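Long-range contact in predicted flavin-nucleotide-binding protein from COG3576 family structurally related to pyridoxine 5'-phosphate oxidase (Lactobacillus delbrueckii subsp. bulgaricus, PDB 2HTD), which probably binds a flavin nucleotide and may act as an oxidoreductase, being related in structure to pyridoxamine 5'-phosphate oxidase: residues Val101-Tyr115 with Ala128-Ala140. Sequence-based numbering, arbitrary orientation.
Sequences VRVLATAEVHEDDDY and AFVVNLNIEEVFA. With SO4 (sulfate ion), chain E.
From Arg102 paired with Phe139 to His110 paired with Val130, strand 99-110 and strand 129-139 form a long, twisted antiparallel pair, adjacent in a sheet consistent with the split-barrel fold of the pyridoxamine 5'-phosphate oxidase family. The ladder illustrates how a classic beta bulge absorbs one extra residue: Leu104 O accepts from both Glu136 N (2.8 Å) and Glu137 N (3.3 Å), and beyond it the register has moved by one.

Apolar contacts gather on the face of Val103, Ala105 and Ala107, where Val103 CG1 meets Ile135 CD1 and Ala107 CB touches Leu133 CD2; at the ladder's end Val101 CG2 lies 3.6 Å from Val138 CG1.

Two flat stacks lie near the ends. A bend at chi3 (52°) turns the Arg102 guanidinium over the Phe139 ring, planes 25° apart, a cation-pi pair with NH1 over the ring centre. Arg102 NH2 donates a hydrogen bond to O1 of a sulfate (3.0 Å), probably from the crystallisation liquor, that Gln53 of the second subunit also binds. At the other end Glu111 CG sits 3.7 Å from the centroid of the Phe129 ring, a CH-pi contact, its carboxylate almost parallel to the ring and OE2 hydrogen-bonded to Tyr79 OH.

Polar links finish the contact. A water bridges Thr106 OG1 and Asn134 ND2. Held between two carboxylates, His110 donates from NE2 to Glu108 OE2 (2.7 Å) and from ND1 to Asp113 OD2, which should fix its rotation. Asn132 OD1 accepts from Gln69, while ND2 donates almost straight, in the amide plane, to Tyr115 OH at 3.1 Å.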
loop_
_atom_site.group_PDB
_atom_site.type_symbol
_atom_site.label_atom_id
_atom_site.label_comp_id
_atom_site.label_asym_id
_atom_site.label_seq_id
_atom_site.Cartn_x
_atom_site.Cartn_y
_atom_site.Cartn_z
ATOM N N VAL B 101 -3.696 1.048 -11.224
ATOM C CA VAL B 101 -4.967 0.395 -10.928
ATOM C C VAL B 101 -4.912 -0.164 -9.525
ATOM O O VAL B 101 -3.848 -0.584 -9.074
ATOM C CB VAL B 101 -5.294 -0.695 -11.952
ATOM C CG1 VAL B 101 -4.223 -1.815 -11.993
ATOM C CG2 VAL B 101 -6.627 -1.304 -11.651
ATOM N N ARG B 102 -6.042 -0.156 -8.821
ATOM C CA ARG B 102 -6.120 -0.715 -7.485
ATOM C C ARG B 102 -7.275 -1.641 -7.446
ATOM O O ARG B 102 -8.261 -1.435 -8.172
ATOM C CB ARG B 102 -6.319 0.395 -6.437
ATOM C CG ARG B 102 -6.790 -0.101 -5.093
ATOM C CD ARG B 102 -6.465 0.907 -3.997
ATOM N NE ARG B 102 -6.951 2.254 -4.316
ATOM C CZ ARG B 102 -8.194 2.683 -4.086
ATOM N NH1 ARG B 102 -9.128 1.888 -3.532
ATOM N NH2 ARG B 102 -8.524 3.914 -4.414
ATOM N N VAL B 103 -7.179 -2.689 -6.645
ATOM C CA VAL B 103 -8.321 -3.533 -6.409
ATOM C C VAL B 103 -8.570 -3.694 -4.933
ATOM O O VAL B 103 -7.699 -3.501 -4.123
ATOM C CB VAL B 103 -8.205 -4.925 -7.070
ATOM C CG1 VAL B 103 -8.002 -4.787 -8.583
ATOM C CG2 VAL B 103 -7.137 -5.760 -6.436
ATOM N N LEU B 104 -9.810 -4.024 -4.614
ATOM C CA LEU B 104 -10.201 -4.531 -3.295
ATOM C C LEU B 104 -10.592 -5.983 -3.551
ATOM O O LEU B 104 -11.361 -6.272 -4.475
ATOM C CB LEU B 104 -11.397 -3.739 -2.704
ATOM C CG LEU B 104 -11.897 -4.181 -1.333
ATOM C CD1 LEU B 104 -10.805 -4.000 -0.270
ATOM C CD2 LEU B 104 -13.149 -3.397 -0.956
ATOM N N ALA B 105 -10.059 -6.888 -2.723
ATOM C CA ALA B 105 -10.252 -8.327 -2.918
ATOM C C ALA B 105 -10.470 -9.035 -1.590
ATOM O O ALA B 105 -10.066 -8.560 -0.519
ATOM C CB ALA B 105 -9.048 -8.929 -3.616
ATOM N N THR B 106 -11.103 -10.197 -1.674
ATOM C CA THR B 106 -11.152 -11.122 -0.560
ATOM C C THR B 106 -10.137 -12.221 -0.827
ATOM O O THR B 106 -9.918 -12.572 -1.964
ATOM C CB THR B 106 -12.570 -11.714 -0.406
ATOM O OG1 THR B 106 -12.899 -12.402 -1.591
ATOM C CG2 THR B 106 -13.597 -10.636 -0.174
ATOM N N ALA B 107 -9.519 -12.742 0.231
ATOM C CA ALA B 107 -8.450 -13.706 0.136
ATOM C C ALA B 107 -8.955 -15.105 0.391
ATOM O O ALA B 107 -9.830 -15.311 1.231
ATOM C CB ALA B 107 -7.378 -13.393 1.156
ATOM N N GLU B 108 -8.402 -16.055 -0.354
ATOM C CA GLU B 108 -8.689 -17.491 -0.207
ATOM C C GLU B 108 -7.319 -18.130 -0.060
ATOM O O GLU B 108 -6.524 -18.133 -1.000
ATOM C CB GLU B 108 -9.455 -17.968 -1.453
ATOM C CG GLU B 108 -9.466 -19.468 -1.781
ATOM C CD GLU B 108 -10.018 -19.773 -3.204
ATOM O OE1 GLU B 108 -11.238 -19.584 -3.386
ATOM O OE2 GLU B 108 -9.254 -20.212 -4.122
ATOM N N VAL B 109 -6.997 -18.614 1.134
ATOM C CA VAL B 109 -5.655 -19.104 1.387
ATOM C C VAL B 109 -5.587 -20.623 1.322
ATOM O O VAL B 109 -6.409 -21.306 1.936
ATOM C CB VAL B 109 -5.153 -18.662 2.772
ATOM C CG1 VAL B 109 -3.754 -19.199 3.045
ATOM C CG2 VAL B 109 -5.191 -17.132 2.903
ATOM N N HIS B 110 -4.586 -21.139 0.616
ATOM C CA HIS B 110 -4.404 -22.563 0.427
ATOM C C HIS B 110 -3.066 -22.907 0.977
ATOM O O HIS B 110 -2.058 -22.492 0.428
ATOM C CB HIS B 110 -4.427 -22.878 -1.039
ATOM C CG HIS B 110 -5.720 -22.554 -1.699
ATOM N ND1 HIS B 110 -6.728 -23.480 -1.827
ATOM C CD2 HIS B 110 -6.159 -21.429 -2.299
ATOM C CE1 HIS B 110 -7.745 -22.932 -2.462
ATOM N NE2 HIS B 110 -7.422 -21.690 -2.764
ATOM N N GLU B 111 -3.039 -23.634 2.087
ATOM C CA GLU B 111 -1.778 -23.883 2.795
ATOM C C GLU B 111 -1.099 -25.149 2.285
ATOM O O GLU B 111 0.025 -25.090 1.760
ATOM C CB GLU B 111 -1.995 -23.893 4.315
ATOM C CG GLU B 111 -2.424 -22.496 4.840
ATOM C CD GLU B 111 -2.392 -22.349 6.363
ATOM O OE1 GLU B 111 -2.014 -23.324 7.058
ATOM O OE2 GLU B 111 -2.755 -21.244 6.851
ATOM N N ASP B 112 -1.782 -26.282 2.384
ATOM C CA ASP B 112 -1.201 -27.553 1.923
ATOM C C ASP B 112 -2.247 -28.525 1.382
ATOM O O ASP B 112 -2.158 -29.734 1.574
ATOM C CB ASP B 112 -0.389 -28.208 3.056
ATOM C CG ASP B 112 0.443 -29.412 2.575
ATOM O OD1 ASP B 112 1.103 -29.319 1.507
ATOM O OD2 ASP B 112 0.422 -30.454 3.265
ATOM N N ASP B 113 -3.245 -27.981 0.709
ATOM C CA ASP B 113 -4.247 -28.804 0.060
ATOM C C ASP B 113 -3.737 -29.187 -1.319
ATOM O O ASP B 113 -2.651 -28.810 -1.718
ATOM C CB ASP B 113 -5.608 -28.084 0.013
ATOM C CG ASP B 113 -5.543 -26.709 -0.636
ATOM O OD1 ASP B 113 -4.580 -26.420 -1.372
ATOM O OD2 ASP B 113 -6.469 -25.898 -0.412
ATOM N N ASP B 114 -4.489 -29.982 -2.059
ATOM C CA ASP B 114 -4.008 -30.437 -3.340
ATOM C C ASP B 114 -3.876 -29.276 -4.327
ATOM O O ASP B 114 -3.028 -29.304 -5.212
ATOM C CB ASP B 114 -4.910 -31.552 -3.898
ATOM C CG ASP B 114 -4.810 -32.843 -3.099
ATOM O OD1 ASP B 114 -3.869 -33.011 -2.275
ATOM O OD2 ASP B 114 -5.672 -33.717 -3.308
ATOM N N TYR B 115 -4.700 -28.252 -4.201
ATOM C CA TYR B 115 -4.549 -27.085 -5.083
ATOM C C TYR B 115 -3.226 -26.397 -4.863
ATOM O O TYR B 115 -2.498 -26.090 -5.831
ATOM C CB TYR B 115 -5.680 -26.098 -4.859
ATOM C CG TYR B 115 -5.580 -24.882 -5.727
ATOM C CD1 TYR B 115 -5.812 -24.951 -7.099
ATOM C CD2 TYR B 115 -5.299 -23.641 -5.182
ATOM C CE1 TYR B 115 -5.726 -23.799 -7.905
ATOM C CE2 TYR B 115 -5.211 -22.521 -5.970
ATOM C CZ TYR B 115 -5.440 -22.590 -7.317
ATOM O OH TYR B 115 -5.378 -21.435 -8.061
ATOM N N ALA B 128 5.646 -22.492 0.777
ATOM C CA ALA B 128 4.875 -21.259 0.788
ATOM C C ALA B 128 3.381 -21.587 0.869
ATOM O O ALA B 128 2.944 -22.707 0.529
ATOM C CB ALA B 128 5.163 -20.463 -0.470
ATOM N N PHE B 129 2.581 -20.608 1.285
ATOM C CA PHE B 129 1.134 -20.678 1.090
ATOM C C PHE B 129 0.727 -19.969 -0.184
ATOM O O PHE B 129 1.376 -18.994 -0.608
ATOM C CB PHE B 129 0.367 -20.078 2.254
ATOM C CG PHE B 129 0.717 -20.657 3.585
ATOM C CD1 PHE B 129 1.134 -21.976 3.721
ATOM C CD2 PHE B 129 0.592 -19.886 4.727
ATOM C CE1 PHE B 129 1.449 -22.489 4.961
ATOM C CE2 PHE B 129 0.896 -20.411 5.970
ATOM C CZ PHE B 129 1.325 -21.706 6.088
ATOM N N VAL B 130 -0.328 -20.470 -0.820
ATOM C CA VAL B 130 -0.846 -19.885 -2.044
ATOM C C VAL B 130 -2.063 -19.084 -1.671
ATOM O O VAL B 130 -3.000 -19.603 -1.084
ATOM C CB VAL B 130 -1.219 -20.984 -3.048
ATOM C CG1 VAL B 130 -1.932 -20.414 -4.339
ATOM C CG2 VAL B 130 0.009 -21.814 -3.389
ATOM N N VAL B 131 -2.006 -17.789 -1.944
ATOM C CA VAL B 131 -3.134 -16.929 -1.658
ATOM C C VAL B 131 -3.786 -16.516 -2.964
ATOM O O VAL B 131 -3.158 -15.900 -3.789
ATOM C CB VAL B 131 -2.734 -15.695 -0.899
ATOM C CG1 VAL B 131 -4.012 -14.869 -0.547
ATOM C CG2 VAL B 131 -1.906 -16.061 0.327
ATOM N N ASN B 132 -5.049 -16.875 -3.129
ATOM C CA ASN B 132 -5.851 -16.420 -4.252
ATOM C C ASN B 132 -6.659 -15.210 -3.804
ATOM O O ASN B 132 -7.125 -15.153 -2.681
ATOM C CB ASN B 132 -6.790 -17.519 -4.730
ATOM C CG ASN B 132 -6.086 -18.569 -5.608
ATOM O OD1 ASN B 132 -4.935 -18.842 -5.442
ATOM N ND2 ASN B 132 -6.817 -19.168 -6.508
ATOM N N LEU B 133 -6.882 -14.276 -4.722
ATOM C CA LEU B 133 -7.537 -13.020 -4.390
ATOM C C LEU B 133 -8.682 -12.856 -5.354
ATOM O O LEU B 133 -8.468 -12.823 -6.565
ATOM C CB LEU B 133 -6.543 -11.877 -4.497
ATOM C CG LEU B 133 -5.399 -11.844 -3.490
ATOM C CD1 LEU B 133 -4.387 -10.796 -3.898
ATOM C CD2 LEU B 133 -5.951 -11.556 -2.135
ATOM N N ASN B 134 -9.879 -12.736 -4.809
ATOM C CA ASN B 134 -11.097 -12.586 -5.566
ATOM C C ASN B 134 -11.441 -11.118 -5.587
ATOM O O ASN B 134 -11.803 -10.520 -4.570
ATOM C CB ASN B 134 -12.256 -13.370 -4.947
ATOM C CG ASN B 134 -11.880 -14.799 -4.559
ATOM O OD1 ASN B 134 -11.075 -15.454 -5.225
ATOM N ND2 ASN B 134 -12.447 -15.275 -3.454
ATOM N N ILE B 135 -11.304 -10.527 -6.762
ATOM C CA ILE B 135 -11.534 -9.125 -6.913
ATOM C C ILE B 135 -12.996 -8.797 -6.685
ATOM O O ILE B 135 -13.903 -9.418 -7.280
ATOM C CB ILE B 135 -11.093 -8.646 -8.322
ATOM C CG1 ILE B 135 -9.569 -8.820 -8.446
ATOM C CG2 ILE B 135 -11.489 -7.184 -8.512
ATOM C CD1 ILE B 135 -9.006 -8.538 -9.811
ATOM N N GLU B 136 -13.231 -7.850 -5.794
ATOM C CA GLU B 136 -14.562 -7.323 -5.518
ATOM C C GLU B 136 -14.828 -6.017 -6.242
ATOM O O GLU B 136 -15.950 -5.756 -6.681
ATOM C CB GLU B 136 -14.723 -7.050 -4.023
ATOM C CG GLU B 136 -14.764 -8.258 -3.158
ATOM C CD GLU B 136 -15.175 -7.901 -1.720
ATOM O OE1 GLU B 136 -14.961 -6.733 -1.295
ATOM O OE2 GLU B 136 -15.748 -8.778 -1.041
ATOM N N GLU B 137 -13.810 -5.163 -6.305
ATOM C CA GLU B 137 -13.945 -3.875 -6.941
ATOM C C GLU B 137 -12.611 -3.457 -7.528
ATOM O O GLU B 137 -11.568 -3.753 -6.971
ATOM C CB GLU B 137 -14.369 -2.838 -5.893
ATOM C CG GLU B 137 -14.860 -1.542 -6.481
ATOM C CD GLU B 137 -16.003 -1.750 -7.476
ATOM O OE1 GLU B 137 -17.039 -2.356 -7.087
ATOM O OE2 GLU B 137 -15.824 -1.345 -8.650
ATOM N N VAL B 138 -12.698 -2.718 -8.617
ATOM C CA VAL B 138 -11.549 -2.113 -9.291
ATOM C C VAL B 138 -11.689 -0.600 -9.242
ATOM O O VAL B 138 -12.793 -0.069 -9.414
ATOM C CB VAL B 138 -11.454 -2.543 -10.774
ATOM C CG1 VAL B 138 -10.102 -2.042 -11.395
ATOM C CG2 VAL B 138 -11.548 -4.070 -10.933
ATOM N N PHE B 139 -10.551 0.070 -9.050
ATOM C CA PHE B 139 -10.462 1.507 -8.995
ATOM C C PHE B 139 -9.385 1.955 -9.956
ATOM O O PHE B 139 -8.335 1.324 -10.038
ATOM C CB PHE B 139 -10.118 1.956 -7.569
ATOM C CG PHE B 139 -11.012 1.358 -6.495
ATOM C CD1 PHE B 139 -10.826 0.063 -6.055
ATOM C CD2 PHE B 139 -12.007 2.118 -5.890
ATOM C CE1 PHE B 139 -11.624 -0.505 -5.042
ATOM C CE2 PHE B 139 -12.830 1.563 -4.898
ATOM C CZ PHE B 139 -12.633 0.247 -4.470
ATOM N N ALA B 140 -9.633 3.032 -10.698
ATOM C CA ALA B 140 -8.565 3.629 -11.518
ATOM C C ALA B 140 -8.843 5.088 -11.791
ATOM O O ALA B 140 -9.975 5.537 -11.563
ATOM C CB ALA B 140 -8.412 2.894 -12.802
ATOM O OXT ALA B 140 -7.930 5.813 -12.225
HETATM S S SO4 E . -6.468 7.037 -4.304
HETATM O O1 SO4 E . -6.057 5.620 -4.237
HETATM O O2 SO4 E . -7.917 7.071 -4.551
HETATM O O3 SO4 E . -6.062 7.770 -3.058
HETATM O O4 SO4 E . -5.840 7.737 -5.422
HETATM O O HOH W 1 -14.974 -14.549 -1.919
HETATM O O HOH W 2 2.613 -25.508 1.180
#